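Local coordinates for protein alpha-galactosidase 1 (Saccharomyces cerevisiae, PDB 3LRM) that hydrolyses terminal, non-reducing alpha-D-galactose residues from alpha-D-galactosides such as galactose oligosaccharides, galactomannans and galactolipids, working as a secreted homotetramer, at residues Y145-N150 / S184-G189; W204-D209 / N244-M249; G208-E213 / D260-E265. The protein carries 2 engineered substitutions. All blocks are in the same frame, centred on the assembly; numbering follows the deposited sequence.

Interaction 1. Residues Y145-N150 / S184-G189; sequences YLKYAN and SLCNWG. Engineered in segment 145-150: Ala149 (natural residue Asp). With GLA (alpha-D-galactopyranose), chain K.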
loop_
_atom_site.group_PDB
_atom_site.type_symbol
_atom_site.label_atom_id
_atom_site.label_comp_id
_atom_site.label_asym_id
_atom_site.label_seq_id
_atom_site.Cartn_x
_atom_site.Cartn_y
_atom_site.Cartn_z
ATOM N N TYR A 145 23.309 -11.841 24.890
ATOM C CA TYR A 145 22.017 -11.591 24.260
ATOM C C TYR A 145 21.836 -10.089 24.057
ATOM O O TYR A 145 22.051 -9.300 24.982
ATOM C CB TYR A 145 20.905 -12.147 25.166
ATOM C CG TYR A 145 19.474 -12.064 24.666
ATOM C CD1 TYR A 145 18.749 -10.871 24.738
ATOM C CD2 TYR A 145 18.823 -13.196 24.177
ATOM C CE1 TYR A 145 17.421 -10.803 24.298
ATOM C CE2 TYR A 145 17.501 -13.142 23.740
ATOM C CZ TYR A 145 16.806 -11.947 23.802
ATOM O OH TYR A 145 15.498 -11.905 23.363
ATOM N N LEU A 146 21.444 -9.696 22.845
ATOM C CA LEU A 146 21.153 -8.292 22.561
ATOM C C LEU A 146 19.755 -8.082 21.979
ATOM O O LEU A 146 19.428 -8.607 20.910
ATOM C CB LEU A 146 22.222 -7.677 21.643
ATOM C CG LEU A 146 22.022 -6.210 21.233
ATOM C CD1 LEU A 146 22.238 -5.282 22.422
ATOM C CD2 LEU A 146 22.927 -5.821 20.078
ATOM N N LYS A 147 18.936 -7.321 22.704
ATOM C CA LYS A 147 17.660 -6.848 22.184
ATOM C C LYS A 147 17.914 -5.513 21.485
ATOM O O LYS A 147 18.343 -4.545 22.121
ATOM C CB LYS A 147 16.638 -6.698 23.311
ATOM C CG LYS A 147 15.296 -6.128 22.871
ATOM C CD LYS A 147 14.381 -5.949 24.058
ATOM C CE LYS A 147 13.081 -5.286 23.660
ATOM N NZ LYS A 147 12.140 -5.217 24.818
ATOM N N TYR A 148 17.651 -5.467 20.181
ATOM C CA TYR A 148 18.079 -4.338 19.352
ATOM C C TYR A 148 16.888 -3.615 18.695
ATOM O O TYR A 148 16.326 -4.097 17.705
ATOM C CB TYR A 148 19.100 -4.830 18.318
ATOM C CG TYR A 148 20.000 -3.763 17.751
ATOM C CD1 TYR A 148 20.607 -2.818 18.572
ATOM C CD2 TYR A 148 20.260 -3.709 16.388
ATOM C CE1 TYR A 148 21.436 -1.842 18.045
ATOM C CE2 TYR A 148 21.082 -2.743 15.852
ATOM C CZ TYR A 148 21.675 -1.817 16.681
ATOM O OH TYR A 148 22.496 -0.852 16.138
ATOM N N ALA A 149 16.531 -2.457 19.257
ATOM C CA ALA A 149 15.279 -1.754 18.957
ATOM C C ALA A 149 15.318 -0.907 17.690
ATOM O O ALA A 149 16.308 -0.921 16.967
ATOM C CB ALA A 149 14.848 -0.919 20.145
ATOM N N ASN A 150 14.236 -0.167 17.441
ATOM C CA ASN A 150 14.029 0.541 16.178
ATOM C C ASN A 150 13.709 2.031 16.313
ATOM O O ASN A 150 13.237 2.654 15.359
ATOM C CB ASN A 150 12.914 -0.148 15.381
ATOM C CG ASN A 150 12.901 0.254 13.916
ATOM O OD1 ASN A 150 13.949 0.492 13.317
ATOM N ND2 ASN A 150 11.710 0.328 13.333
ATOM N N SER A 184 18.605 -10.435 19.015
ATOM C CA SER A 184 17.163 -10.287 19.013
ATOM C C SER A 184 16.756 -8.947 18.393
ATOM O O SER A 184 16.990 -7.880 18.975
ATOM C CB SER A 184 16.646 -10.397 20.449
ATOM O OG SER A 184 15.283 -10.036 20.553
ATOM N N LEU A 185 16.151 -9.020 17.210
ATOM C CA LEU A 185 15.654 -7.842 16.505
ATOM C C LEU A 185 14.355 -7.325 17.108
ATOM O O LEU A 185 13.481 -8.099 17.495
ATOM C CB LEU A 185 15.443 -8.159 15.026
ATOM C CG LEU A 185 16.537 -7.824 14.012
ATOM C CD1 LEU A 185 17.936 -8.034 14.555
ATOM C CD2 LEU A 185 16.325 -8.640 12.745
ATOM N N CYS A 186 14.238 -6.005 17.182
ATOM C CA CYS A 186 13.057 -5.369 17.738
ATOM C C CYS A 186 12.628 -4.203 16.838
ATOM O O CYS A 186 12.596 -3.052 17.268
ATOM C CB CYS A 186 13.345 -4.914 19.173
ATOM S SG CYS A 186 11.951 -4.216 20.103
ATOM N N ASN A 187 12.317 -4.521 15.578
ATOM C CA ASN A 187 11.858 -3.523 14.609
ATOM C C ASN A 187 10.352 -3.602 14.319
ATOM O O ASN A 187 9.839 -2.932 13.420
ATOM C CB ASN A 187 12.702 -3.562 13.321
ATOM C CG ASN A 187 12.161 -4.525 12.271
ATOM O OD1 ASN A 187 11.756 -5.646 12.573
ATOM N ND2 ASN A 187 12.169 -4.082 11.023
ATOM N N TRP A 188 9.658 -4.421 15.100
ATOM C CA TRP A 188 8.198 -4.522 15.074
ATOM C C TRP A 188 7.644 -5.028 13.746
ATOM O O TRP A 188 6.503 -4.727 13.385
ATOM C CB TRP A 188 7.534 -3.188 15.445
ATOM C CG TRP A 188 8.250 -2.380 16.488
ATOM C CD1 TRP A 188 8.534 -2.750 17.773
ATOM C CD2 TRP A 188 8.757 -1.053 16.331
ATOM N NE1 TRP A 188 9.200 -1.739 18.419
ATOM C CE2 TRP A 188 9.348 -0.683 17.557
ATOM C CE3 TRP A 188 8.772 -0.137 15.270
ATOM C CZ2 TRP A 188 9.946 0.565 17.751
ATOM C CZ3 TRP A 188 9.363 1.099 15.465
ATOM C CH2 TRP A 188 9.945 1.438 16.695
ATOM N N GLY A 189 8.448 -5.796 13.024
ATOM C CA GLY A 189 8.030 -6.355 11.749
ATOM C C GLY A 189 8.115 -5.387 10.585
ATOM O O GLY A 189 7.670 -5.713 9.485
HETATM C C1 GLA K . 10.581 -0.430 22.462
HETATM C C2 GLA K . 10.377 -1.939 22.565
HETATM C C3 GLA K . 9.902 -2.302 23.979
HETATM C C4 GLA K . 10.846 -1.726 25.042
HETATM C C5 GLA K . 11.072 -0.227 24.793
HETATM C C6 GLA K . 12.041 0.410 25.786
HETATM O O2 GLA K . 9.435 -2.361 21.573
HETATM O O3 GLA K . 9.787 -3.722 24.129
HETATM O O4 GLA K . 12.089 -2.439 25.007
HETATM O O5 GLA K . 11.540 -0.028 23.453
HETATM O O6 GLA K . 11.747 1.801 25.953
HETATM O O HOH W 1 14.231 -9.602 23.011
HETATM O O HOH W 2 12.995 -1.057 10.515
#
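Leu146, Tyr148, Ser184 and Cys186 join the two strands in parallel register through three backbone bonds: Ser184 N to Leu146 O (2.8 Å), Tyr148 N to Ser184 O (2.8 Å) and Cys186 N to Tyr148 O (2.9 Å). The last is the most bent, its N-H...O angle being 135°. One water links Tyr145 OH and Ser184 OG; Tyr145 OH is also bonded to Gln31. These are neighbouring strands of the TIM barrel of this GH27 enzyme, linked by helix 160-176 in a beta-alpha-beta crossover, and their C-terminal ends contribute to the galactose site. Lys147, fully extended with CG anti to its N (chi1 177°), reaches there to donate from NZ to galactose O4 (2.8 Å) and O3, while pairing with Asp72. Trp188 brings NE1 to galactose O2 (3.2 Å) at the indole edge, in plane. One face of that indole receives Asn150 CB, 3.8 Å from the centroid of the Trp188 six-membered ring, a CH-pi contact. The Asn150 amide, tilted 60° to the ring, is held by Arg166 and Gln190. Ala149 is engineered and replaces the nucleophile, Asp in the natural enzyme; its CB lies 4.4 Å from Cys186 CB.

Interaction 2. Residues W204-D209 / N244-M249; sequences WRMSGD and NKAAPM. With GLA (alpha-D-galactopyranose), chain K.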
loop_
_atom_site.group_PDB
_atom_site.type_symbol
_atom_site.label_atom_id
_atom_site.label_comp_id
_atom_site.label_asym_id
_atom_site.label_seq_id
_atom_site.Cartn_x
_atom_site.Cartn_y
_atom_site.Cartn_z
ATOM N N TRP A 204 13.072 -12.013 15.693
ATOM C CA TRP A 204 12.632 -10.679 15.297
ATOM C C TRP A 204 11.214 -10.380 15.749
ATOM O O TRP A 204 10.291 -11.168 15.525
ATOM C CB TRP A 204 12.743 -10.504 13.783
ATOM C CG TRP A 204 12.148 -11.647 13.015
ATOM C CD1 TRP A 204 10.852 -11.778 12.611
ATOM C CD2 TRP A 204 12.826 -12.825 12.578
ATOM N NE1 TRP A 204 10.681 -12.964 11.949
ATOM C CE2 TRP A 204 11.877 -13.628 11.912
ATOM C CE3 TRP A 204 14.146 -13.284 12.684
ATOM C CZ2 TRP A 204 12.203 -14.863 11.350
ATOM C CZ3 TRP A 204 14.471 -14.512 12.121
ATOM C CH2 TRP A 204 13.505 -15.285 11.460
ATOM N N ARG A 205 11.047 -9.242 16.405
ATOM C CA ARG A 205 9.724 -8.744 16.727
ATOM C C ARG A 205 8.961 -8.514 15.431
ATOM O O ARG A 205 9.487 -7.923 14.479
ATOM C CB ARG A 205 9.820 -7.454 17.541
ATOM C CG ARG A 205 10.251 -7.663 18.999
ATOM C CD ARG A 205 9.079 -8.047 19.884
ATOM N NE ARG A 205 8.005 -7.068 19.776
ATOM C CZ ARG A 205 7.939 -5.935 20.472
ATOM N NH1 ARG A 205 8.878 -5.620 21.356
ATOM N NH2 ARG A 205 6.920 -5.113 20.284
ATOM N N MET A 206 7.731 -9.015 15.389
ATOM C CA MET A 206 6.919 -8.934 14.179
ATOM C C MET A 206 5.714 -8.013 14.302
ATOM O O MET A 206 4.898 -7.934 13.384
ATOM C CB MET A 206 6.502 -10.327 13.700
ATOM C CG MET A 206 6.072 -11.327 14.775
ATOM S SD MET A 206 4.666 -10.872 15.799
ATOM C CE MET A 206 3.381 -10.588 14.590
ATOM N N SER A 207 5.612 -7.320 15.432
ATOM C CA SER A 207 4.528 -6.379 15.675
ATOM C C SER A 207 4.951 -5.319 16.671
ATOM O O SER A 207 6.038 -5.389 17.236
ATOM C CB SER A 207 3.301 -7.102 16.225
ATOM O OG SER A 207 3.466 -7.350 17.610
ATOM N N GLY A 208 4.077 -4.341 16.883
ATOM C CA GLY A 208 4.231 -3.381 17.965
ATOM C C GLY A 208 3.981 -4.036 19.310
ATOM O O GLY A 208 3.461 -5.149 19.382
ATOM N N ASP A 209 4.344 -3.332 20.375
ATOM C CA ASP A 209 4.316 -3.881 21.727
ATOM C C ASP A 209 2.974 -4.447 22.152
ATOM O O ASP A 209 1.925 -3.880 21.864
ATOM C CB ASP A 209 4.756 -2.830 22.745
ATOM C CG ASP A 209 6.165 -2.317 22.498
ATOM O OD1 ASP A 209 6.811 -2.722 21.507
ATOM O OD2 ASP A 209 6.624 -1.488 23.310
ATOM N N ASN A 244 -2.919 -12.754 15.474
ATOM C CA ASN A 244 -3.496 -12.656 14.140
ATOM C C ASN A 244 -2.523 -12.164 13.083
ATOM O O ASN A 244 -2.559 -12.618 11.945
ATOM C CB ASN A 244 -4.745 -11.786 14.163
ATOM C CG ASN A 244 -5.972 -12.552 14.593
ATOM O OD1 ASN A 244 -6.019 -13.782 14.495
ATOM N ND2 ASN A 244 -6.978 -11.832 15.067
ATOM N N LYS A 245 -1.659 -11.234 13.460
ATOM C CA LYS A 245 -0.613 -10.753 12.577
ATOM C C LYS A 245 0.422 -11.841 12.304
ATOM O O LYS A 245 0.960 -11.930 11.208
ATOM C CB LYS A 245 0.051 -9.507 13.170
ATOM C CG LYS A 245 -0.697 -8.217 12.899
ATOM C CD LYS A 245 -0.247 -7.096 13.822
ATOM C CE LYS A 245 -0.913 -5.783 13.430
ATOM N NZ LYS A 245 -0.838 -4.746 14.497
ATOM N N ALA A 246 0.677 -12.677 13.305
ATOM C CA ALA A 246 1.724 -13.682 13.226
ATOM C C ALA A 246 1.314 -14.903 12.419
ATOM O O ALA A 246 2.156 -15.605 11.890
ATOM C CB ALA A 246 2.142 -14.094 14.613
ATOM N N ALA A 247 0.014 -15.145 12.333
ATOM C CA ALA A 247 -0.531 -16.330 11.679
ATOM C C ALA A 247 0.122 -16.716 10.339
ATOM O O ALA A 247 0.512 -17.873 10.173
ATOM C CB ALA A 247 -2.052 -16.218 11.544
ATOM N N PRO A 248 0.245 -15.764 9.383
ATOM C CA PRO A 248 0.853 -16.147 8.108
ATOM C C PRO A 248 2.374 -16.277 8.151
ATOM O O PRO A 248 2.955 -16.844 7.229
ATOM C CB PRO A 248 0.461 -14.998 7.180
ATOM C CG PRO A 248 0.321 -13.844 8.070
ATOM C CD PRO A 248 -0.261 -14.380 9.336
ATOM N N MET A 249 2.998 -15.758 9.209
ATOM C CA MET A 249 4.461 -15.661 9.309
ATOM C C MET A 249 5.167 -16.950 9.725
ATOM O O MET A 249 6.378 -17.056 9.566
ATOM C CB MET A 249 4.863 -14.525 10.257
ATOM C CG MET A 249 4.452 -13.137 9.811
ATOM S SD MET A 249 4.877 -11.901 11.057
ATOM C CE MET A 249 4.076 -10.450 10.372
HETATM C C1 GLA K . 10.581 -0.430 22.462
HETATM C C2 GLA K . 10.377 -1.939 22.565
HETATM C C3 GLA K . 9.902 -2.302 23.979
HETATM C C4 GLA K . 10.846 -1.726 25.042
HETATM C C5 GLA K . 11.072 -0.227 24.793
HETATM C C6 GLA K . 12.041 0.410 25.786
HETATM O O2 GLA K . 9.435 -2.361 21.573
HETATM O O3 GLA K . 9.787 -3.722 24.129
HETATM O O4 GLA K . 12.089 -2.439 25.007
HETATM O O5 GLA K . 11.540 -0.028 23.453
HETATM O O6 GLA K . 11.747 1.801 25.953
#
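Met206 reaches across and meets Lys245 and Ala246 of helix 239-246 and Met249 just beyond with different parts of one folded side chain. Its CG lies between the backbone N and the carbonyl carbon (chi1 41°), and the chain bends again at its next two torsions, which curls the methyl round onto the helix. Met206 CE thereby rests 3.7 Å from Ala246 CB and also touches the CB of Lys245. The root of the same side chain faces the other methionine: Met206 CB is 3.5 Å from Met249 SD. Met249 is extended beyond CG, in contrast to the coiled Met206, and the two chains run at a slant to each other, the sulfur of one lying against the CB and CG of the other. Lys245 is also extended and passes alongside Ser207, its CD 4.3 Å from Ser207 CB; its ammonium goes on to Asn241 and to the carbonyl of Cys223. No hydrogen bond crosses between the segments, so the join is apolar, with Ile242 of the same helix also touching Met206 and Ser207.

On the galactose side of 204-209 the contacts are polar. Arg205 NH2 donates to Asp209 OD1 (2.7 Å) almost straight, at 173°, with the oxygen in the guanidinium plane, and to Ser207 O (3.2 Å), which lies 30° out of that plane. These two bonds fix the rotation of the guanidinium group and tie it to the proton donor. Asp209 OD1 accepts in addition from galactose O2 (2.6 Å), while the bonds from Arg205 NH1 to O2 and O3 are weak. The arrangement belongs to the C-terminal rim of a TIM barrel: the loop after strand 203-205 presents the acid of the GH27 site while its other flank packs on helix 239-246.

Interaction 3. Residues G208-E213 / D260-E265; sequences GDVTAE and DLDNLE. With GLA (alpha-D-galactopyranose), chain K.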
loop_
_atom_site.group_PDB
_atom_site.type_symbol
_atom_site.label_atom_id
_atom_site.label_comp_id
_atom_site.label_asym_id
_atom_site.label_seq_id
_atom_site.Cartn_x
_atom_site.Cartn_y
_atom_site.Cartn_z
ATOM N N GLY A 208 4.077 -4.341 16.883
ATOM C CA GLY A 208 4.231 -3.381 17.965
ATOM C C GLY A 208 3.981 -4.036 19.310
ATOM O O GLY A 208 3.461 -5.149 19.382
ATOM N N ASP A 209 4.344 -3.332 20.375
ATOM C CA ASP A 209 4.316 -3.881 21.727
ATOM C C ASP A 209 2.974 -4.447 22.152
ATOM O O ASP A 209 1.925 -3.880 21.864
ATOM C CB ASP A 209 4.756 -2.830 22.745
ATOM C CG ASP A 209 6.165 -2.317 22.498
ATOM O OD1 ASP A 209 6.811 -2.722 21.507
ATOM O OD2 ASP A 209 6.624 -1.488 23.310
ATOM N N VAL A 210 3.030 -5.570 22.857
ATOM C CA VAL A 210 1.844 -6.190 23.440
ATOM C C VAL A 210 1.408 -5.424 24.692
ATOM O O VAL A 210 2.190 -4.667 25.277
ATOM C CB VAL A 210 2.095 -7.703 23.752
ATOM C CG1 VAL A 210 3.070 -7.880 24.925
ATOM C CG2 VAL A 210 0.783 -8.448 23.985
ATOM N N THR A 211 0.152 -5.606 25.074
ATOM C CA THR A 211 -0.376 -5.036 26.298
ATOM C C THR A 211 -1.248 -6.087 26.982
ATOM O O THR A 211 -1.628 -7.081 26.357
ATOM C CB THR A 211 -1.170 -3.745 26.022
ATOM O OG1 THR A 211 -1.561 -3.152 27.263
ATOM C CG2 THR A 211 -2.408 -4.019 25.166
ATOM N N ALA A 212 -1.561 -5.874 28.257
ATOM C CA ALA A 212 -2.402 -6.809 28.996
ATOM C C ALA A 212 -3.880 -6.700 28.603
ATOM O O ALA A 212 -4.751 -6.540 29.448
ATOM C CB ALA A 212 -2.206 -6.634 30.500
ATOM N N GLU A 213 -4.145 -6.784 27.304
ATOM C CA GLU A 213 -5.504 -6.842 26.760
ATOM C C GLU A 213 -5.590 -8.019 25.794
ATOM O O GLU A 213 -4.704 -8.223 24.968
ATOM C CB GLU A 213 -5.865 -5.548 26.024
ATOM C CG GLU A 213 -5.900 -4.290 26.895
ATOM C CD GLU A 213 -7.112 -4.219 27.809
ATOM O OE1 GLU A 213 -8.170 -4.782 27.453
ATOM O OE2 GLU A 213 -7.001 -3.584 28.881
ATOM N N ASP A 260 8.961 -13.270 16.860
ATOM C CA ASP A 260 8.850 -12.845 18.243
ATOM C C ASP A 260 7.566 -12.033 18.401
ATOM O O ASP A 260 7.423 -10.958 17.813
ATOM C CB ASP A 260 10.099 -12.041 18.642
ATOM C CG ASP A 260 10.081 -11.561 20.091
ATOM O OD1 ASP A 260 9.120 -11.822 20.840
ATOM O OD2 ASP A 260 11.061 -10.900 20.483
ATOM N N LEU A 261 6.641 -12.563 19.199
ATOM C CA LEU A 261 5.365 -11.914 19.454
ATOM C C LEU A 261 5.373 -11.077 20.737
ATOM O O LEU A 261 4.317 -10.811 21.305
ATOM C CB LEU A 261 4.234 -12.940 19.533
ATOM C CG LEU A 261 3.991 -14.122 18.592
ATOM C CD1 LEU A 261 2.495 -14.248 18.377
ATOM C CD2 LEU A 261 4.704 -14.037 17.262
ATOM N N ASP A 262 6.566 -10.678 21.184
ATOM C CA ASP A 262 6.768 -9.815 22.359
ATOM C C ASP A 262 6.636 -10.569 23.675
ATOM O O ASP A 262 6.083 -11.663 23.718
ATOM C CB ASP A 262 5.836 -8.596 22.325
ATOM C CG ASP A 262 6.354 -7.428 23.143
ATOM O OD1 ASP A 262 7.482 -7.494 23.672
ATOM O OD2 ASP A 262 5.626 -6.426 23.250
ATOM N N ASN A 263 7.157 -9.969 24.742
ATOM C CA ASN A 263 7.185 -10.575 26.069
ATOM C C ASN A 263 5.808 -11.008 26.547
ATOM O O ASN A 263 4.798 -10.421 26.177
ATOM C CB ASN A 263 7.806 -9.616 27.091
ATOM C CG ASN A 263 9.184 -9.104 26.672
ATOM O OD1 ASN A 263 9.860 -9.696 25.819
ATOM N ND2 ASN A 263 9.607 -7.996 27.279
ATOM N N LEU A 264 5.776 -12.042 27.372
ATOM C CA LEU A 264 4.523 -12.568 27.891
ATOM C C LEU A 264 3.894 -11.604 28.891
ATOM O O LEU A 264 4.595 -10.978 29.691
ATOM C CB LEU A 264 4.741 -13.959 28.501
ATOM C CG LEU A 264 5.030 -15.075 27.482
ATOM C CD1 LEU A 264 5.773 -16.225 28.120
ATOM C CD2 LEU A 264 3.748 -15.568 26.825
ATOM N N GLU A 265 2.575 -11.476 28.815
ATOM C CA GLU A 265 1.820 -10.584 29.691
ATOM C C GLU A 265 1.157 -11.351 30.838
ATOM O O GLU A 265 0.340 -10.800 31.574
ATOM C CB GLU A 265 0.773 -9.804 28.891
ATOM C CG GLU A 265 1.347 -8.741 27.958
ATOM C CD GLU A 265 1.731 -7.445 28.674
ATOM O OE1 GLU A 265 1.276 -7.226 29.819
ATOM O OE2 GLU A 265 2.484 -6.633 28.090
HETATM C C1 GLA K . 10.581 -0.430 22.462
HETATM C C2 GLA K . 10.377 -1.939 22.565
HETATM C C3 GLA K . 9.902 -2.302 23.979
HETATM C C4 GLA K . 10.846 -1.726 25.042
HETATM C C5 GLA K . 11.072 -0.227 24.793
HETATM C C6 GLA K . 12.041 0.410 25.786
HETATM O O2 GLA K . 9.435 -2.361 21.573
HETATM O O3 GLA K . 9.787 -3.722 24.129
HETATM O O4 GLA K . 12.089 -2.439 25.007
HETATM O O5 GLA K . 11.540 -0.028 23.453
HETATM O O6 GLA K . 11.747 1.801 25.953
HETATM O O HOH W 3 0.068 -4.235 30.116
#
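Val210 and Asp262 supply the hydrogen bond that crosses this contact: Val210 N donates to Asp262 OD2 at 2.8 Å and 167°. The oxygen uses its anti lone pair, the one turned away from its partner oxygen. Asp262 CG stands anti to the backbone N (chi1 -157°), which carries the carboxylate across to the neighbouring loop. Bonds inside 260-265 set up this acceptor: Asp260 OD1 takes the backbone N of Asp262 (2.8 Å), forming an Asx turn, and Asp262 OD1 takes the N of Asn263 (2.7 Å), met from above the carboxylate plane. Thus each oxygen of Asp262 is gripped by a different loop.

Both loops follow strands of the TIM barrel, 203-205 and 258-260, at the C-terminal end where the active site lies, and their touching parts run within 14° of each other. The proton donor Asp209 sits at the start of this contact, with its OD1 4.3 Å from Asp262 OD2. Arg205 forms a long, weak ion pair with Asp262.

Van der Waals contacts also join the loops. Val210 CG1 touches Asn263 O (3.3 Å) and the aliphatic CG of Glu265, the valine and glutamate approaching from opposite directions. Ile239 and Ile242 of helix 239-246 also lie against Val210. Glu265 bends at chi2, which brings OE1 to 3.6 Å from Ala212 CB.

One water accepts from the N of Ala212 (3.0 Å), the central residue of an inverse gamma turn, and donates to Glu265 OE1 (3.2 Å).

All three contacts lie in the catalytic TIM barrel, where strands 145-149, 182-185, 203-205 and 258-260 are consecutive neighbours in the parallel sheet. Along the chain, interaction 1 closes before interactions 2 and 3 open, and these start from the same stretch, sharing Gly208 and Asp209. Centres lie about 13 Å apart for interactions 1 and 2, about 14 Å for 1 and 3, and about 10 Å for 2 and 3. Probable backbone bonds join neighbours, Leu185 O to Arg205 N (2.9 Å) and Trp204 O to Asp260 N (2.8 Å). Residues of 145-150, 184-189 and 204-209 touch the same galactose, interaction 3 reaching it through the shared Asp209, consistent with a pocket formed at neighbouring strand ends.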